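Homoserine kinase (Cytophaga hutchinsonii, PDB 4P52) probably catalyses the ATP-dependent phosphorylation of L-homoserine to O-phospho-L-homoserine in amino-acid biosynthesis. Local coordinates at residues P52-L57 and K110-G115; I27-P32 and T125-Y130; I68-G73 and E105-K110; S120-T125 and D163-C168. One frame throughout, in Å; residues are numbered along the deposited sequence.

Interaction 1 of 4, residues P52-L57 and K110-G115; sequences PGDEVL and KKMPLG
Asp54 OD2 is gripped from two directions: Lys110 NZ reaches it at 2.7 Å as a salt bridge, and the hydroxyl of Ser124, on helix 120-135, adds a hydrogen bond. The ammonium comes in on the syn side of the carboxylate, 23° out of its plane. Lys110 gets there by doubling back, with bends at chi2 (-65°) and chi3 (-71°) that lay its CD and CE against the carboxylate oxygens before NZ turns to OD2; the same NZ also bonds Ser120 OG. The other carboxylate oxygen serves the backbone. Lys111 N meets Asp54 OD1 nearly along its C-O axis, 3.0 Å away, and has a weak, bent second bond to Gly53 O. Asp54 therefore ties strand 52-61 to Lys110 and Lys111 and to helix 120-135. Replacing Asp54 by alanine takes away the carboxylate and would probably leave Lys110 NZ without its buried counter-charge and Lys111 N without its main acceptor.

Carbon contacts fill in beside these bonds. Pro52 CG lies 3.7 Å from CB of selenomethionine Met112, the two side chains crossing at about a right angle, while Met112 SE rests against Gly53 CA at 3.9 Å. Glu55 OE2 makes a long salt bridge to the exposed Lys111, 3.6 Å from its NZ; Glu55 OE1 pairs with Lys28. From Pro113 on, segment 110-115 enters the glycine-rich loop of GHMP kinases, which in relatives binds the nucleotide phosphates, and the buried Asp54-Lys110 pair probably helps fix where that loop begins.

Interaction 2 of 4, residues I27-P32 and T125-Y130; sequences IKVFAP and TVAGVY
Val29 and Ala31 are the bumps that strand 27-32 presents to helix 125-130. Their contact belongs to the alpha/beta layering of the GHMP kinase N-terminal domain, in which helices cover one side of a mixed sheet. Strand and helix run at 143° to each other, nearer antiparallel than perpendicular, and their axes come within 7.2 Å, a close approach made possible by small residues at the centre. Ala31 CB sits over the turn at Val126 and Ala127, 3.8 Å from Ala127 CB and equally near Ala127 N, with Val126 CG1 flanking it at 4.2 Å. Ala127 CB in turn fits under the strand between Ala31 and Val29, so two methyl groups meet where the backbones come nearest.

One turn further along the helix larger groups meet. Val29 rests against both the carbonyl of Ala127 and the ring of Tyr130, its CB 3.9 Å from Ala127 O. No hydrogen bond crosses the interface; the strand's own backbone pairs with Val56 and Asp54 of strand 52-61. Behind Val126 the core continues into helix 162-170 through Val165, Cys168 and Leu169.

The Tyr130 side chain stands at about a right angle to that of Val29. With CG anti to the backbone N (chi1 -164°) the ring swings toward the strand, and its CD2 meets both valine methyls: CG1 obliquely at 3.7 Å, and CG2 at the ring edge, in plane, at 3.8 Å.

Interaction 3 of 4, residues I68-G73 and E105-K110; sequences ITSITG and EIELTK
Thr69 N donates to Ile106 O at 2.8 Å, the first of four backbone hydrogen bonds that join 68-73 to 105-110. Leu108 N to Ser70 O (2.9 Å), Thr72 N to Leu108 O and Lys110 N to Thr72 O carry the ladder on, the bond from Leu108 N almost straight with 170° at the hydrogen. Ile68 pairs with Ile106, but the next pair is Ser70 with Glu107: Thr69 is the additional residue of a beta bulge.

One water donates to Leu108 O at 2.8 Å and also hydrogen-bonds to Ser70 OG and Thr72 OG1, side chains of the other strand.

These strands are the parallel neighbours of a beta-alpha-beta unit. On the face bearing Ile68, Ile71, Ile106 and Leu108, its connecting helix, 86-98, packs at the Ile68 and Ile106 end, with Leu78 against Ile71 and Leu108.

Apolar contacts on that face are modest: Ile68 CG1 to Ile106 CD1 at 4.2 Å and Ile71 CG2 to Leu108 CD2 at 4.3 Å, with Val87 and Ile91 of the helix against Ile106.

At the bulge Thr69 CG2 runs alongside Glu107 CG at 3.6 Å, the two side chains pointing the same way, while Thr69 OG1, anti to the carbonyl carbon and beside its own N (chi1 -87°), is turned to Glu105 CB. The carboxylates go elsewhere, Glu105 to Arg67 and Glu107 to Arg59. At the far end Gly73 O lies 3.3 Å from Lys110 CB.

Interaction 4 of 4, residues S120-T125 and D163-C168; sequences SSAAST and DNVAPC
Ala122 CB pushes into the notch between Asn164 and Val165, 3.9 Å from Asn164 CB and 4.0 Å from Val165 CG2. A single methyl thus meets two consecutive residues of the other helix, at the point where the CA atoms of Ala122 and Val165 approach to 5.3 Å. The second point of touch is made by Cys168, one turn later: its SG, anti to the backbone N (chi1 -178°), reaches across to Ala123 CA at 3.8 Å and lies a little further from that residue's methyl. The helices cross at -40° with axes 8.8 Å apart, and contact is confined to these few small groups. Pro167, which has no N-H to give, marks a kink just before Cys168.

Asn164 brings only its CB to Ala122, while its ND2 bonds Thr34 OG1. Internal to the first helix, Ser121 O takes two donors from opposite faces of its plane, Thr125 N and Thr125 OG1, the latter at 2.8 Å; the threonine hydroxyl also bonds Thr86 OG1 of helix 86-98.

Segment 120-125 opens the helix that follows the glycine-rich loop of GHMP kinases, a loop that in relatives binds the nucleotide phosphates. Around the pair of helices, helix 86-98 touches Ser121, Ser124 and Thr125, helix 146-157 backs Val165 through Leu146 and Ala149, and strand 26-36 lies against Cys168 through Pro32 and Thr34.

Overall arrangement
Helix 120-135 connects most of this set: it supplies one side of interactions 2 and 4, whose centres are about 10 Å apart, and its Ser120 and Ser124 reach interaction 1. A hydrogen bond from Lys110 links interaction 1 to interaction 4. Lys110 also belongs to interaction 3, so the parallel strand pair is coupled to the same polar cluster although its centre is about 17 Å from that of interaction 4. In the sheet, strand 52-61 lies between 26-36 and 103-110, uniting interactions 1, 2 and 3. The probable phosphate-binding loop runs from segment 110-115 to the start of helix 120-135, between interactions 1 and 4.

Interaction 1 of 4, residues P52-L57 and K110-G115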
# COMPACT_ATOMS: atom_id res chain seq x y z
N PRO A 52 19.57 -13.67 -13.78
CA PRO A 52 21.02 -13.68 -13.75
C PRO A 52 21.57 -12.72 -12.67
O PRO A 52 20.91 -12.50 -11.65
CB PRO A 52 21.39 -13.26 -15.18
CG PRO A 52 20.27 -12.36 -15.60
CD PRO A 52 19.03 -12.80 -14.84
N GLY A 53 22.78 -12.19 -12.87
CA GLY A 53 23.42 -11.36 -11.86
C GLY A 53 24.78 -10.92 -12.35
O GLY A 53 25.15 -11.20 -13.48
N ASP A 54 25.54 -10.23 -11.51
CA ASP A 54 26.89 -9.87 -11.87
C ASP A 54 27.90 -10.41 -10.89
O ASP A 54 27.56 -10.70 -9.76
CB ASP A 54 26.99 -8.37 -11.95
CG ASP A 54 26.44 -7.83 -13.24
OD1 ASP A 54 26.44 -8.60 -14.23
OD2 ASP A 54 26.01 -6.66 -13.29
N GLU A 55 29.15 -10.53 -11.33
CA GLU A 55 30.24 -10.97 -10.46
C GLU A 55 31.31 -9.91 -10.33
O GLU A 55 31.70 -9.28 -11.33
CB GLU A 55 30.84 -12.27 -10.98
CG GLU A 55 29.87 -13.44 -10.96
CD GLU A 55 30.44 -14.71 -11.56
OE1 GLU A 55 31.55 -14.68 -12.17
OE2 GLU A 55 29.77 -15.76 -11.42
N VAL A 56 31.80 -9.70 -9.11
CA VAL A 56 32.92 -8.80 -8.88
C VAL A 56 34.04 -9.53 -8.16
O VAL A 56 33.79 -10.22 -7.18
CB VAL A 56 32.49 -7.56 -8.07
CG1 VAL A 56 33.68 -6.68 -7.72
CG2 VAL A 56 31.51 -6.75 -8.90
N LEU A 57 35.26 -9.40 -8.68
CA LEU A 57 36.43 -9.95 -8.02
C LEU A 57 37.29 -8.78 -7.54
O LEU A 57 37.53 -7.85 -8.31
CB LEU A 57 37.21 -10.84 -8.99
CG LEU A 57 38.42 -11.60 -8.41
CD1 LEU A 57 38.67 -12.95 -9.11
CD2 LEU A 57 39.66 -10.73 -8.48
N LYS A 110 30.12 -8.93 -16.12
CA LYS A 110 28.69 -8.88 -16.41
C LYS A 110 28.21 -10.24 -16.89
O LYS A 110 28.68 -10.75 -17.91
CB LYS A 110 28.35 -7.82 -17.46
CG LYS A 110 28.79 -6.42 -17.09
CD LYS A 110 28.06 -5.88 -15.88
CE LYS A 110 26.60 -5.59 -16.20
NZ LYS A 110 25.95 -4.76 -15.14
N LYS A 111 27.27 -10.81 -16.14
CA LYS A 111 26.65 -12.07 -16.47
C LYS A 111 25.20 -11.78 -16.81
O LYS A 111 24.35 -12.67 -16.75
CB LYS A 111 26.77 -13.06 -15.30
CG LYS A 111 28.20 -13.45 -14.93
CD LYS A 111 28.60 -14.81 -15.47
CE LYS A 111 28.05 -15.94 -14.60
NZ LYS A 111 28.91 -17.15 -14.66
N MSE A 112 24.93 -10.53 -17.15
CA MSE A 112 23.59 -10.08 -17.49
C MSE A 112 23.73 -8.87 -18.34
O MSE A 112 24.72 -8.14 -18.23
CB MSE A 112 22.81 -9.72 -16.22
CG MSE A 112 23.40 -8.55 -15.45
SE MSE A 112 22.31 -8.22 -13.83
CE MSE A 112 20.60 -7.75 -14.67
N PRO A 113 22.73 -8.60 -19.19
CA PRO A 113 22.80 -7.48 -20.14
C PRO A 113 22.46 -6.12 -19.52
O PRO A 113 21.63 -6.05 -18.61
CB PRO A 113 21.79 -7.87 -21.21
CG PRO A 113 20.83 -8.81 -20.53
CD PRO A 113 21.43 -9.30 -19.25
N LEU A 114 23.09 -5.06 -19.99
CA LEU A 114 22.85 -3.72 -19.45
C LEU A 114 21.54 -3.13 -19.98
O LEU A 114 21.11 -3.48 -21.09
CB LEU A 114 24.00 -2.79 -19.77
CG LEU A 114 25.40 -3.42 -19.71
CD1 LEU A 114 25.88 -3.87 -21.10
CD2 LEU A 114 26.36 -2.43 -19.08
N GLY A 115 20.91 -2.27 -19.17
CA GLY A 115 19.62 -1.65 -19.48
C GLY A 115 18.54 -2.67 -19.82
O GLY A 115 17.71 -2.43 -20.70

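Interaction 2 of 4, residues I27-P32 and T125-Y130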
# COMPACT_ATOMS: atom_id res chain seq x y z
N ILE A 27 38.66 -11.82 -3.31
CA ILE A 27 37.34 -12.37 -3.07
C ILE A 27 36.51 -12.20 -4.33
O ILE A 27 36.69 -11.26 -5.07
CB ILE A 27 36.68 -11.67 -1.87
CG1 ILE A 27 35.41 -12.40 -1.44
CG2 ILE A 27 36.43 -10.22 -2.19
CD1 ILE A 27 34.85 -11.95 -0.10
N LYS A 28 35.59 -13.13 -4.57
CA LYS A 28 34.68 -13.00 -5.69
C LYS A 28 33.24 -13.04 -5.17
O LYS A 28 32.86 -13.96 -4.44
CB LYS A 28 34.96 -14.12 -6.67
CG LYS A 28 34.42 -13.85 -8.05
CD LYS A 28 34.91 -14.85 -9.09
CE LYS A 28 34.43 -14.39 -10.46
NZ LYS A 28 34.53 -15.48 -11.47
N VAL A 29 32.44 -12.04 -5.52
CA VAL A 29 31.06 -12.02 -5.08
C VAL A 29 30.11 -11.98 -6.26
O VAL A 29 30.37 -11.32 -7.28
CB VAL A 29 30.74 -10.82 -4.16
CG1 VAL A 29 29.26 -10.79 -3.84
CG2 VAL A 29 31.54 -10.90 -2.87
N PHE A 30 28.99 -12.68 -6.11
CA PHE A 30 27.96 -12.63 -7.10
C PHE A 30 26.76 -11.88 -6.51
O PHE A 30 26.42 -12.08 -5.36
CB PHE A 30 27.57 -14.05 -7.51
CG PHE A 30 26.25 -14.16 -8.19
CD1 PHE A 30 25.06 -14.21 -7.43
CD2 PHE A 30 26.17 -14.23 -9.58
CE1 PHE A 30 23.81 -14.32 -8.06
CE2 PHE A 30 24.93 -14.35 -10.21
CZ PHE A 30 23.75 -14.40 -9.44
N ALA A 31 26.12 -11.02 -7.30
CA ALA A 31 24.95 -10.30 -6.80
C ALA A 31 23.82 -10.45 -7.81
O ALA A 31 24.07 -10.36 -9.00
CB ALA A 31 25.26 -8.85 -6.52
N PRO A 32 22.59 -10.70 -7.33
CA PRO A 32 21.51 -11.08 -8.23
C PRO A 32 20.78 -9.95 -8.95
O PRO A 32 20.66 -8.81 -8.45
CB PRO A 32 20.56 -11.83 -7.30
CG PRO A 32 20.71 -11.15 -6.00
CD PRO A 32 22.15 -10.69 -5.93
N THR A 125 27.20 -2.88 -8.29
CA THR A 125 27.52 -1.99 -7.20
C THR A 125 27.42 -2.75 -5.87
O THR A 125 28.31 -2.62 -5.01
CB THR A 125 26.54 -0.82 -7.19
OG1 THR A 125 26.57 -0.18 -8.47
CG2 THR A 125 26.91 0.17 -6.13
N VAL A 126 26.34 -3.53 -5.72
CA VAL A 126 26.11 -4.32 -4.52
C VAL A 126 27.22 -5.38 -4.41
O VAL A 126 27.79 -5.58 -3.33
CB VAL A 126 24.70 -4.95 -4.53
CG1 VAL A 126 24.58 -6.05 -3.51
CG2 VAL A 126 23.66 -3.88 -4.28
N ALA A 127 27.55 -6.03 -5.52
CA ALA A 127 28.66 -6.96 -5.55
C ALA A 127 29.97 -6.34 -5.03
O ALA A 127 30.64 -6.93 -4.16
CB ALA A 127 28.84 -7.56 -6.92
N GLY A 128 30.32 -5.14 -5.51
CA GLY A 128 31.54 -4.48 -5.06
C GLY A 128 31.57 -4.17 -3.57
O GLY A 128 32.58 -4.38 -2.89
N VAL A 129 30.45 -3.68 -3.05
CA VAL A 129 30.40 -3.20 -1.67
C VAL A 129 30.40 -4.37 -0.69
O VAL A 129 31.14 -4.39 0.30
CB VAL A 129 29.17 -2.30 -1.44
CG1 VAL A 129 29.08 -1.91 0.01
CG2 VAL A 129 29.30 -1.05 -2.28
N TYR A 130 29.59 -5.38 -1.02
CA TYR A 130 29.58 -6.61 -0.29
C TYR A 130 30.97 -7.19 -0.28
O TYR A 130 31.45 -7.58 0.78
CB TYR A 130 28.66 -7.59 -0.96
CG TYR A 130 28.29 -8.74 -0.11
CD1 TYR A 130 27.27 -8.62 0.84
CD2 TYR A 130 28.96 -9.96 -0.23
CE1 TYR A 130 26.89 -9.71 1.64
CE2 TYR A 130 28.61 -11.05 0.56
CZ TYR A 130 27.57 -10.91 1.50
OH TYR A 130 27.21 -11.97 2.29

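Interaction 3 of 4, residues I68-G73 and E105-K110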
# COMPACT_ATOMS: atom_id res chain seq x y z
N ILE A 68 40.26 -0.17 -11.80
CA ILE A 68 39.60 -1.23 -12.55
C ILE A 68 40.55 -1.91 -13.52
O ILE A 68 41.07 -1.30 -14.45
CB ILE A 68 38.35 -0.73 -13.25
CG1 ILE A 68 37.37 -0.30 -12.16
CG2 ILE A 68 37.81 -1.83 -14.17
CD1 ILE A 68 36.17 0.45 -12.67
N THR A 69 40.75 -3.19 -13.29
CA THR A 69 41.71 -3.99 -14.00
C THR A 69 41.09 -4.49 -15.29
O THR A 69 41.78 -4.66 -16.28
CB THR A 69 42.13 -5.17 -13.10
OG1 THR A 69 43.21 -4.75 -12.26
CG2 THR A 69 42.52 -6.45 -13.88
N SER A 70 39.79 -4.73 -15.28
CA SER A 70 39.19 -5.48 -16.37
C SER A 70 37.67 -5.54 -16.25
O SER A 70 37.14 -5.71 -15.15
CB SER A 70 39.78 -6.88 -16.37
OG SER A 70 38.79 -7.84 -16.62
N ILE A 71 37.00 -5.43 -17.39
CA ILE A 71 35.54 -5.57 -17.48
C ILE A 71 35.19 -6.52 -18.62
O ILE A 71 35.72 -6.40 -19.71
CB ILE A 71 34.84 -4.20 -17.68
CG1 ILE A 71 35.22 -3.22 -16.55
CG2 ILE A 71 33.33 -4.37 -17.73
CD1 ILE A 71 34.63 -1.83 -16.71
N THR A 72 34.28 -7.44 -18.37
CA THR A 72 33.94 -8.51 -19.30
C THR A 72 32.43 -8.52 -19.39
O THR A 72 31.76 -8.17 -18.41
CB THR A 72 34.38 -9.87 -18.69
OG1 THR A 72 35.78 -9.82 -18.40
CG2 THR A 72 34.10 -11.06 -19.62
N GLY A 73 31.90 -8.93 -20.56
CA GLY A 73 30.45 -9.14 -20.76
C GLY A 73 29.73 -7.82 -20.98
O GLY A 73 28.54 -7.70 -20.73
N GLU A 105 42.28 -3.76 -6.68
CA GLU A 105 41.99 -3.98 -8.10
C GLU A 105 40.66 -4.67 -8.24
O GLU A 105 40.36 -5.59 -7.48
CB GLU A 105 43.04 -4.84 -8.76
CG GLU A 105 44.44 -4.26 -8.75
CD GLU A 105 45.49 -5.22 -9.29
OE1 GLU A 105 45.23 -6.46 -9.33
OE2 GLU A 105 46.57 -4.74 -9.68
N ILE A 106 39.89 -4.25 -9.23
CA ILE A 106 38.57 -4.78 -9.48
C ILE A 106 38.55 -5.43 -10.84
O ILE A 106 38.97 -4.82 -11.80
CB ILE A 106 37.51 -3.65 -9.47
CG1 ILE A 106 37.53 -2.92 -8.13
CG2 ILE A 106 36.12 -4.16 -9.84
CD1 ILE A 106 36.95 -1.53 -8.17
N GLU A 107 38.08 -6.66 -10.92
CA GLU A 107 37.73 -7.30 -12.18
C GLU A 107 36.22 -7.47 -12.13
O GLU A 107 35.69 -8.07 -11.20
CB GLU A 107 38.42 -8.65 -12.33
CG GLU A 107 39.93 -8.57 -12.49
CD GLU A 107 40.68 -9.85 -12.12
OE1 GLU A 107 40.07 -10.94 -12.17
OE2 GLU A 107 41.89 -9.77 -11.77
N LEU A 108 35.52 -6.92 -13.12
CA LEU A 108 34.06 -7.00 -13.13
C LEU A 108 33.56 -7.88 -14.26
O LEU A 108 33.94 -7.68 -15.40
CB LEU A 108 33.46 -5.60 -13.22
CG LEU A 108 31.99 -5.47 -13.66
CD1 LEU A 108 30.99 -6.18 -12.74
CD2 LEU A 108 31.61 -4.00 -13.79
N THR A 109 32.70 -8.84 -13.95
CA THR A 109 32.11 -9.70 -14.97
C THR A 109 30.60 -9.52 -15.03
O THR A 109 29.89 -9.92 -14.12
CB THR A 109 32.36 -11.18 -14.66
OG1 THR A 109 33.73 -11.39 -14.29
CG2 THR A 109 32.01 -12.04 -15.86
N LYS A 110 30.12 -8.93 -16.12
CA LYS A 110 28.69 -8.88 -16.41
C LYS A 110 28.21 -10.24 -16.89
O LYS A 110 28.68 -10.75 -17.91
CB LYS A 110 28.35 -7.82 -17.46
CG LYS A 110 28.79 -6.42 -17.09
CD LYS A 110 28.06 -5.88 -15.88
CE LYS A 110 26.60 -5.59 -16.20
NZ LYS A 110 25.95 -4.76 -15.14
O HOH W 1 36.41 -9.06 -15.66

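Interaction 4 of 4, residues S120-T125 and D163-C168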
# COMPACT_ATOMS: atom_id res chain seq x y z
N SER A 120 20.85 -3.99 -13.40
CA SER A 120 22.18 -4.39 -13.81
C SER A 120 23.25 -3.58 -13.09
O SER A 120 24.21 -4.13 -12.54
CB SER A 120 22.34 -4.25 -15.33
OG SER A 120 23.53 -4.87 -15.76
N SER A 121 23.08 -2.27 -13.11
CA SER A 121 24.00 -1.40 -12.43
C SER A 121 24.01 -1.66 -10.92
O SER A 121 25.06 -1.64 -10.28
CB SER A 121 23.65 0.05 -12.75
OG SER A 121 24.83 0.81 -12.64
N ALA A 122 22.83 -1.94 -10.36
CA ALA A 122 22.69 -2.20 -8.94
C ALA A 122 23.51 -3.43 -8.51
O ALA A 122 24.21 -3.40 -7.48
CB ALA A 122 21.22 -2.40 -8.60
N ALA A 123 23.40 -4.50 -9.31
CA ALA A 123 24.03 -5.78 -9.02
C ALA A 123 25.54 -5.63 -8.94
O ALA A 123 26.17 -6.12 -8.00
CB ALA A 123 23.63 -6.82 -10.08
N SER A 124 26.11 -4.91 -9.90
CA SER A 124 27.54 -4.63 -9.90
C SER A 124 27.97 -3.90 -8.64
O SER A 124 28.98 -4.25 -8.00
CB SER A 124 27.87 -3.77 -11.11
OG SER A 124 27.82 -4.56 -12.29
N THR A 125 27.20 -2.88 -8.29
CA THR A 125 27.52 -1.99 -7.20
C THR A 125 27.42 -2.75 -5.87
O THR A 125 28.31 -2.62 -5.01
CB THR A 125 26.54 -0.82 -7.19
OG1 THR A 125 26.57 -0.18 -8.47
CG2 THR A 125 26.91 0.17 -6.13
N ASP A 163 14.67 0.28 -4.77
CA ASP A 163 13.90 -0.93 -5.03
C ASP A 163 14.63 -1.93 -5.92
O ASP A 163 14.19 -3.07 -6.05
CB ASP A 163 12.49 -0.63 -5.55
CG ASP A 163 12.49 0.06 -6.90
OD1 ASP A 163 13.57 0.39 -7.47
OD2 ASP A 163 11.35 0.27 -7.40
N ASN A 164 15.76 -1.51 -6.49
CA ASN A 164 16.72 -2.49 -7.04
C ASN A 164 17.81 -2.84 -6.02
O ASN A 164 18.05 -4.02 -5.73
CB ASN A 164 17.37 -1.99 -8.31
CG ASN A 164 16.40 -1.86 -9.46
OD1 ASN A 164 16.17 -0.75 -9.94
ND2 ASN A 164 15.84 -2.98 -9.94
N VAL A 165 18.45 -1.81 -5.46
CA VAL A 165 19.62 -1.96 -4.63
C VAL A 165 19.33 -2.72 -3.33
O VAL A 165 20.06 -3.65 -3.00
CB VAL A 165 20.27 -0.60 -4.30
CG1 VAL A 165 21.52 -0.81 -3.49
CG2 VAL A 165 20.67 0.14 -5.56
N ALA A 166 18.27 -2.34 -2.59
CA ALA A 166 17.98 -2.98 -1.30
C ALA A 166 17.72 -4.50 -1.41
O ALA A 166 18.37 -5.27 -0.67
CB ALA A 166 16.86 -2.27 -0.55
N PRO A 167 16.83 -4.94 -2.33
CA PRO A 167 16.60 -6.39 -2.45
C PRO A 167 17.84 -7.14 -2.99
O PRO A 167 18.05 -8.34 -2.69
CB PRO A 167 15.42 -6.52 -3.43
CG PRO A 167 15.43 -5.24 -4.20
CD PRO A 167 15.98 -4.17 -3.27
N CYS A 168 18.63 -6.43 -3.79
CA CYS A 168 19.83 -7.01 -4.30
C CYS A 168 20.79 -7.31 -3.13
O CYS A 168 21.33 -8.42 -3.02
CB CYS A 168 20.49 -6.08 -5.31
SG CYS A 168 21.98 -6.86 -5.96